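Local coordinates for protein delta (Bacillus subtilis, PDB 3ZH9) that probably acts as the wrench that opens the ring-shaped beta subunit dimer, so that the loader can place it around primed DNA for replication, at residues H173-N179 with V211-Q217; K191-F195 with D206-V211; I219-I223 with L254-F259. All coordinates share one frame; numbering follows the deposited sequence.

Interaction 1: residues H173-N179 with V211-Q217; sequences HLVLLVN and VARSLEQ. With SO4 (sulfate ion), chain M; SO4 (sulfate ion), chain H.
L177 and N179 meet segment 211-217, the connector 211-214 plus the first turn of helix 215-227, where helix 168-177 ends in a Schellman motif, N179 with its positive phi being the C-prime residue. The connector runs from the end of helix 204-210 to the N-cap of helix 215-227, consistent with the join between the small helical domain of an AAA+-like module and the C-terminal domain.

The backbone bond across the contact is S214 N to L177 O, 3.0 Å long and almost straight at 178°. A carbonyl at a helix end lacks an in-helix partner, and here an amide preceding the next helix supplies one. S214 suits its N-cap place because its short hydroxyl accepts from Q217 N at 2.9 Å.

The apolar part is formed by L174 and L177 meeting V211. V211 has CG1 anti to its nitrogen (chi1 177°), which sets that methyl 3.9 Å from L177 CD1 and equally close to L174 CD1. The other L177 methyl, CD2, lies over one face of the R213 guanidinium, 3.6 Å above its plane and toward the rim.

The edge of that guanidinium meets one sulfate, R213 NH2 donating to its O2 at 2.6 Å; separately, the backbone R213 N donates to O2 of a second sulfate. Both ions probably come from the crystallisation liquor, yet they suggest a surface able to receive oxyanions.

Polar side chains close the far end. E216, extended beyond CG, also accepts at OE1 from H181 NE2, so this oxygen has two donors. Its other bond is from N179 ND2 at 2.9 Å, which arrives from above the carboxylate plane, 49° out of it, whereas OE1 stays close to the plane of the N179 amide.

Interaction 2: residues K191-F195 with D206-V211; sequences KLCTF and DVKMLV
L192 and F195 pack against D206, M209 and L210 in a mainly apolar contact between the C-terminal turns of helix 182-195 and the short helix 204-210. The two helical segments run at 105° to one another with axes 10.8 Å apart, and the side chains meet between two helices of what is probably the small helical domain of an AAA+-like module.

L210 is the wedge. Its CD2 enters between L192 and F195, 3.8 Å from L192 CD2 and 3.7 Å from F195 CB, while CD1 makes a CH-pi contact over one face of the phenyl ring, 4.3 Å from the centroid. A branched leucine suits this place because one methyl can sit between L192 and F195 CB while the other covers the ring. L192 forks likewise: CD2 reaches the D206 carbonyl oxygen, and CD1 meets V207 CG2 and, at 4.0 Å, V211 CG2.

F195 swings its ring across to the other helix with CG anti to the backbone nitrogen (chi1 -177°). M209 SD then stands obliquely beside the ring, 3.9 Å from F195 CZ, a Met-aromatic contact. D206 OD1 lies at the ring edge, in plane, 3.7 Å from F195 CE2; its main partners are R199, salt-bridged through OD2, and a glycerol, probably from the crystallisation liquor, hydrogen-bonded to OD1.

A polar bridge flanks the leucines: one water accepts from K191 NZ and donates to the L210 carbonyl oxygen, while the same lysine pairs with E188. Since ring CH groups carry slight positive charge at the edge, D206 OD1 probably gains a weak additional attraction there, as the methyl of L210 does against the pi face.

Interaction 3: residues I219-I223 with L254-F259; sequences IFELI and LISNQF
I223 and I219, one turn apart on helix 215-227, face Q258 and its neighbours on helix 248-269 within the all-helical C-terminal domain. The segments cross at -68° with axes 10.1 Å apart, so the contact is a compact patch of side chains rather than a long seam.

I223 loses the most surface. Its CD1 methyl presses on the aliphatic part of Q258, 3.6 Å from CG, and also reaches F259 CE2 at 3.9 Å, touching that ring obliquely. Having CG1 anti to the carbonyl carbon (chi1 -71°) carries the longer branch across to both partners, while CG2 comes near F259 CZ. F259 also stacks edge-to-face with F299 and touches L304, I307 and L311 of helix 301-319, so the phenylalanine passes the contact on to that helix.

I219 works at the other end of the patch. Its two branches straddle the turn at L254 and I255: CG1 lies 3.8 Å from L254 CB, and CG2 lies 3.9 Å from I255 CA, close enough to touch main chain as well as side chain. Beta-branching is useful here, since one residue fills two neighbouring sites; L241 of helix 231-243 also touches it. L222 CD2 adds a looser contact to I255 CD1.

Q258 is the polar member of a buried group, and glutamine suits it because its methylenes can pack on I223 while the amide bonds further out. The chain bends at chi2, turning the amide toward F220. NE2 donates to Q295 OE1, and OE1 accepts a weak bond from R288, so both ends of the amide have partners. On the F220 side, Q258 NE2 sits at the ring edge, in plane, 3.9 Å from F220 CD1, with amide and ring planes 84° apart.

Overall arrangement
Interactions 1 and 2 adjoin, with centres about 12 Å apart; they share V211, and interaction 2 is nested inside the chain loop that interaction 1 closes. V207 of helix 204-210 packs on L177 and L174 of helix 168-177, making the two contacts continuous. Interaction 3 follows in series, its centre about 14 Å from that of interaction 1 and linked to it by helix 215-227, with L215 touching L254. Interactions 2 and 3 do not touch, their nearest atoms being about 12 Å apart. The order runs from the probable small helical domain, through the connector 211-214, into the C-terminal helical domain, consistent with interaction 1 setting how the two domains sit against each other.

Interaction 1: residues H173-N179 with V211-Q217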
# COMPACT_ATOMS: atom_id res chain seq x y z
N HIS A 173 -4.20 17.90 1.94
CA HIS A 173 -3.09 18.17 2.83
C HIS A 173 -2.69 16.92 3.62
O HIS A 173 -1.51 16.64 3.82
CB HIS A 173 -3.41 19.30 3.79
CG HIS A 173 -2.20 19.85 4.47
ND1 HIS A 173 -2.02 19.79 5.83
CD2 HIS A 173 -1.09 20.43 3.96
CE1 HIS A 173 -0.85 20.33 6.14
NE2 HIS A 173 -0.27 20.73 5.03
N LEU A 174 -3.69 16.16 4.04
CA LEU A 174 -3.45 14.92 4.76
C LEU A 174 -2.64 13.96 3.89
O LEU A 174 -1.64 13.39 4.32
CB LEU A 174 -4.78 14.27 5.17
CG LEU A 174 -4.60 12.87 5.77
CD1 LEU A 174 -3.60 12.92 6.91
CD2 LEU A 174 -5.91 12.33 6.26
N VAL A 175 -3.09 13.79 2.66
CA VAL A 175 -2.42 12.93 1.70
C VAL A 175 -0.96 13.36 1.46
O VAL A 175 -0.06 12.54 1.37
CB VAL A 175 -3.21 12.89 0.37
CG1 VAL A 175 -2.37 12.27 -0.78
CG2 VAL A 175 -4.51 12.14 0.58
N LEU A 176 -0.73 14.66 1.37
CA LEU A 176 0.63 15.20 1.27
C LEU A 176 1.50 14.81 2.47
O LEU A 176 2.65 14.40 2.32
CB LEU A 176 0.57 16.73 1.17
CG LEU A 176 1.91 17.48 1.28
CD1 LEU A 176 2.64 17.44 -0.05
CD2 LEU A 176 1.70 18.92 1.71
N LEU A 177 0.94 14.96 3.67
CA LEU A 177 1.68 14.78 4.91
C LEU A 177 2.17 13.35 5.09
O LEU A 177 3.24 13.11 5.63
CB LEU A 177 0.83 15.18 6.12
CG LEU A 177 0.59 16.68 6.35
CD1 LEU A 177 -0.46 16.88 7.44
CD2 LEU A 177 1.89 17.40 6.70
N VAL A 178 1.37 12.39 4.64
CA VAL A 178 1.73 11.01 4.87
C VAL A 178 2.28 10.39 3.59
O VAL A 178 2.42 9.16 3.50
CB VAL A 178 0.56 10.18 5.45
CG1 VAL A 178 0.11 10.81 6.78
CG2 VAL A 178 -0.59 10.09 4.45
N ASN A 179 2.60 11.25 2.63
CA ASN A 179 3.20 10.81 1.37
C ASN A 179 2.34 9.79 0.64
O ASN A 179 2.87 8.87 0.02
CB ASN A 179 4.58 10.20 1.61
CG ASN A 179 5.56 10.48 0.46
OD1 ASN A 179 5.49 11.53 -0.18
ND2 ASN A 179 6.46 9.55 0.20
N VAL A 211 -1.68 15.91 12.72
CA VAL A 211 -1.00 14.93 11.87
C VAL A 211 0.42 15.37 11.56
O VAL A 211 0.62 16.41 10.92
CB VAL A 211 -1.73 14.71 10.53
CG1 VAL A 211 -0.96 13.73 9.63
CG2 VAL A 211 -3.15 14.21 10.75
N ALA A 212 1.40 14.59 12.02
CA ALA A 212 2.80 14.95 11.81
C ALA A 212 3.27 14.58 10.40
O ALA A 212 2.99 13.49 9.90
CB ALA A 212 3.69 14.28 12.86
N ARG A 213 4.00 15.49 9.77
CA ARG A 213 4.62 15.21 8.48
C ARG A 213 5.53 14.00 8.64
O ARG A 213 6.38 13.98 9.53
CB ARG A 213 5.40 16.42 8.02
CG ARG A 213 5.75 16.41 6.55
CD ARG A 213 6.41 17.73 6.14
NE ARG A 213 5.45 18.83 6.19
CZ ARG A 213 4.90 19.40 5.12
NH1 ARG A 213 5.23 19.00 3.89
NH2 ARG A 213 4.03 20.39 5.28
N SER A 214 5.33 12.98 7.82
CA SER A 214 6.13 11.76 7.94
C SER A 214 7.63 12.01 7.66
O SER A 214 8.00 12.95 6.95
CB SER A 214 5.59 10.66 7.01
OG SER A 214 5.97 10.91 5.67
N LEU A 215 8.47 11.18 8.25
CA LEU A 215 9.91 11.22 8.00
C LEU A 215 10.22 11.09 6.51
O LEU A 215 11.05 11.82 5.96
CB LEU A 215 10.60 10.09 8.77
CG LEU A 215 12.13 9.96 8.72
CD1 LEU A 215 12.80 11.26 9.12
CD2 LEU A 215 12.57 8.83 9.65
N GLU A 216 9.52 10.17 5.86
CA GLU A 216 9.72 9.92 4.44
C GLU A 216 9.29 11.12 3.61
O GLU A 216 9.89 11.44 2.58
CB GLU A 216 8.95 8.67 4.00
CG GLU A 216 9.08 8.37 2.51
CD GLU A 216 8.27 7.15 2.07
OE1 GLU A 216 7.03 7.28 1.94
OE2 GLU A 216 8.87 6.08 1.85
N GLN A 217 8.24 11.80 4.05
CA GLN A 217 7.82 13.01 3.35
C GLN A 217 8.84 14.13 3.59
O GLN A 217 9.17 14.90 2.67
CB GLN A 217 6.42 13.44 3.80
CG GLN A 217 6.12 14.91 3.53
CD GLN A 217 5.91 15.19 2.07
OE1 GLN A 217 5.63 14.28 1.30
NE2 GLN A 217 6.04 16.45 1.68
S SO4 M . 1.85 21.82 8.28
O1 SO4 M . 0.87 20.72 8.30
O2 SO4 M . 2.62 21.78 7.03
O3 SO4 M . 2.79 21.69 9.41
O4 SO4 M . 1.16 23.10 8.40
S SO4 H . 4.70 18.51 11.83
O1 SO4 H . 3.59 19.26 12.45
O2 SO4 H . 4.25 18.00 10.54
O3 SO4 H . 5.09 17.38 12.68
O4 SO4 H . 5.83 19.42 11.65

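Interaction 2: residues K191-F195 with D206-V211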
# COMPACT_ATOMS: atom_id res chain seq x y z
N LYS A 191 -7.83 8.59 13.64
CA LYS A 191 -7.39 9.46 14.73
C LYS A 191 -8.13 10.78 14.66
O LYS A 191 -8.55 11.31 15.69
CB LYS A 191 -5.89 9.71 14.66
CG LYS A 191 -5.05 8.57 15.23
CD LYS A 191 -3.58 8.70 14.77
CE LYS A 191 -2.98 9.99 15.27
NZ LYS A 191 -1.64 10.26 14.65
N LEU A 192 -8.30 11.30 13.45
CA LEU A 192 -8.96 12.59 13.28
C LEU A 192 -10.44 12.51 13.63
O LEU A 192 -10.96 13.41 14.26
CB LEU A 192 -8.77 13.15 11.86
CG LEU A 192 -7.35 13.70 11.54
CD1 LEU A 192 -7.03 13.69 10.03
CD2 LEU A 192 -7.19 15.12 12.13
N CYS A 193 -11.10 11.42 13.24
CA CYS A 193 -12.52 11.26 13.54
C CYS A 193 -12.76 11.25 15.04
O CYS A 193 -13.71 11.85 15.50
CB CYS A 193 -13.10 10.00 12.88
SG CYS A 193 -13.18 10.11 11.08
N THR A 194 -11.88 10.58 15.78
CA THR A 194 -11.94 10.56 17.25
C THR A 194 -11.66 11.94 17.81
O THR A 194 -12.40 12.45 18.64
CB THR A 194 -10.93 9.56 17.84
OG1 THR A 194 -11.25 8.24 17.38
CG2 THR A 194 -10.96 9.58 19.38
N PHE A 195 -10.59 12.55 17.32
CA PHE A 195 -10.13 13.87 17.79
C PHE A 195 -11.20 14.95 17.77
O PHE A 195 -11.33 15.70 18.73
CB PHE A 195 -8.93 14.35 16.95
CG PHE A 195 -8.36 15.66 17.42
CD1 PHE A 195 -7.68 15.75 18.62
CD2 PHE A 195 -8.50 16.82 16.67
CE1 PHE A 195 -7.15 16.95 19.05
CE2 PHE A 195 -7.98 18.02 17.11
CZ PHE A 195 -7.31 18.08 18.29
N ASP A 206 -7.52 20.99 11.87
CA ASP A 206 -7.43 19.70 12.57
C ASP A 206 -6.28 18.83 12.01
O ASP A 206 -5.49 18.22 12.75
CB ASP A 206 -8.74 18.92 12.46
CG ASP A 206 -9.86 19.56 13.27
OD1 ASP A 206 -9.64 19.90 14.45
OD2 ASP A 206 -10.97 19.72 12.72
N VAL A 207 -6.21 18.77 10.68
CA VAL A 207 -5.17 17.98 10.03
C VAL A 207 -3.79 18.48 10.42
O VAL A 207 -2.94 17.70 10.86
CB VAL A 207 -5.31 17.98 8.50
CG1 VAL A 207 -4.10 17.32 7.86
CG2 VAL A 207 -6.63 17.28 8.09
N LYS A 208 -3.57 19.78 10.27
CA LYS A 208 -2.27 20.38 10.56
C LYS A 208 -1.88 20.25 12.02
O LYS A 208 -0.71 20.09 12.32
CB LYS A 208 -2.24 21.86 10.18
CG LYS A 208 -2.38 22.14 8.68
CD LYS A 208 -2.35 23.65 8.43
CE LYS A 208 -1.96 23.98 6.99
NZ LYS A 208 -2.15 25.43 6.64
N MET A 209 -2.84 20.36 12.94
CA MET A 209 -2.43 20.32 14.34
C MET A 209 -2.15 18.89 14.78
O MET A 209 -1.23 18.64 15.55
CB MET A 209 -3.43 21.03 15.26
CG MET A 209 -4.74 20.32 15.49
SD MET A 209 -5.83 21.26 16.62
CE MET A 209 -6.24 22.66 15.58
N LEU A 210 -2.93 17.95 14.26
CA LEU A 210 -2.83 16.59 14.78
C LEU A 210 -1.83 15.70 14.03
O LEU A 210 -1.19 14.86 14.64
CB LEU A 210 -4.21 15.93 14.83
CG LEU A 210 -4.28 14.62 15.63
CD1 LEU A 210 -4.11 14.87 17.15
CD2 LEU A 210 -5.59 13.90 15.34
N VAL A 211 -1.68 15.91 12.72
CA VAL A 211 -1.00 14.93 11.87
C VAL A 211 0.42 15.37 11.56
O VAL A 211 0.62 16.41 10.92
CB VAL A 211 -1.73 14.71 10.53
CG1 VAL A 211 -0.96 13.73 9.63
CG2 VAL A 211 -3.15 14.21 10.75
O HOH W 1 -1.01 12.58 15.88

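Interaction 3: residues I219-I223 with L254-F259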
# COMPACT_ATOMS: atom_id res chain seq x y z
N ILE A 219 12.07 13.73 4.12
CA ILE A 219 13.19 13.40 3.23
C ILE A 219 12.90 13.87 1.80
O ILE A 219 13.74 14.52 1.17
CB ILE A 219 13.48 11.87 3.20
CG1 ILE A 219 13.90 11.37 4.58
CG2 ILE A 219 14.53 11.53 2.13
CD1 ILE A 219 14.79 12.32 5.34
N PHE A 220 11.72 13.55 1.29
CA PHE A 220 11.35 14.02 -0.04
C PHE A 220 11.53 15.53 -0.15
O PHE A 220 12.14 16.04 -1.09
CB PHE A 220 9.89 13.64 -0.38
CG PHE A 220 9.43 14.19 -1.71
CD1 PHE A 220 9.84 13.60 -2.90
CD2 PHE A 220 8.61 15.30 -1.77
CE1 PHE A 220 9.43 14.10 -4.13
CE2 PHE A 220 8.21 15.81 -2.99
CZ PHE A 220 8.62 15.21 -4.17
N GLU A 221 10.99 16.25 0.83
CA GLU A 221 11.00 17.71 0.80
C GLU A 221 12.41 18.26 0.93
O GLU A 221 12.77 19.25 0.29
CB GLU A 221 10.12 18.29 1.91
CG GLU A 221 8.62 18.22 1.62
CD GLU A 221 8.23 18.98 0.35
OE1 GLU A 221 9.04 19.81 -0.13
OE2 GLU A 221 7.11 18.75 -0.16
N LEU A 222 13.19 17.61 1.79
CA LEU A 222 14.57 18.02 1.96
C LEU A 222 15.27 17.99 0.61
O LEU A 222 16.08 18.85 0.30
CB LEU A 222 15.28 17.08 2.92
CG LEU A 222 16.79 17.22 3.02
CD1 LEU A 222 17.16 18.64 3.43
CD2 LEU A 222 17.33 16.20 4.02
N ILE A 223 14.95 16.99 -0.21
CA ILE A 223 15.61 16.85 -1.50
C ILE A 223 15.10 17.90 -2.48
O ILE A 223 15.88 18.43 -3.28
CB ILE A 223 15.49 15.42 -2.07
CG1 ILE A 223 16.37 14.46 -1.26
CG2 ILE A 223 15.93 15.37 -3.53
CD1 ILE A 223 15.98 12.99 -1.42
N LEU A 254 17.31 6.59 4.31
CA LEU A 254 16.14 7.09 3.59
C LEU A 254 16.51 8.03 2.42
O LEU A 254 15.89 7.98 1.36
CB LEU A 254 15.18 7.80 4.54
CG LEU A 254 14.66 6.95 5.72
CD1 LEU A 254 13.79 7.80 6.66
CD2 LEU A 254 13.92 5.71 5.26
N ILE A 255 17.48 8.90 2.63
CA ILE A 255 17.98 9.75 1.57
C ILE A 255 18.50 8.84 0.46
O ILE A 255 18.14 8.98 -0.70
CB ILE A 255 19.08 10.69 2.08
CG1 ILE A 255 18.48 11.71 3.06
CG2 ILE A 255 19.78 11.41 0.92
CD1 ILE A 255 19.53 12.50 3.86
N SER A 256 19.31 7.86 0.85
CA SER A 256 19.85 6.89 -0.09
C SER A 256 18.74 6.16 -0.87
O SER A 256 18.81 6.05 -2.09
CB SER A 256 20.75 5.88 0.65
OG SER A 256 21.32 4.96 -0.26
N ASN A 257 17.72 5.67 -0.17
CA ASN A 257 16.61 4.99 -0.84
C ASN A 257 15.91 5.88 -1.89
O ASN A 257 15.46 5.41 -2.93
CB ASN A 257 15.55 4.52 0.18
CG ASN A 257 16.10 3.51 1.19
OD1 ASN A 257 17.05 2.77 0.92
ND2 ASN A 257 15.49 3.47 2.37
N GLN A 258 15.78 7.17 -1.59
CA GLN A 258 15.11 8.07 -2.50
C GLN A 258 15.98 8.35 -3.72
O GLN A 258 15.47 8.41 -4.85
CB GLN A 258 14.69 9.37 -1.82
CG GLN A 258 13.95 10.37 -2.74
CD GLN A 258 12.60 9.87 -3.26
OE1 GLN A 258 12.11 8.81 -2.88
NE2 GLN A 258 11.99 10.66 -4.15
N PHE A 259 17.27 8.52 -3.51
CA PHE A 259 18.17 8.80 -4.63
C PHE A 259 18.29 7.60 -5.55
O PHE A 259 18.32 7.75 -6.75
CB PHE A 259 19.53 9.30 -4.16
CG PHE A 259 19.57 10.79 -3.97
CD1 PHE A 259 19.44 11.64 -5.07
CD2 PHE A 259 19.71 11.35 -2.72
CE1 PHE A 259 19.45 13.03 -4.91
CE2 PHE A 259 19.74 12.74 -2.56
CZ PHE A 259 19.59 13.58 -3.66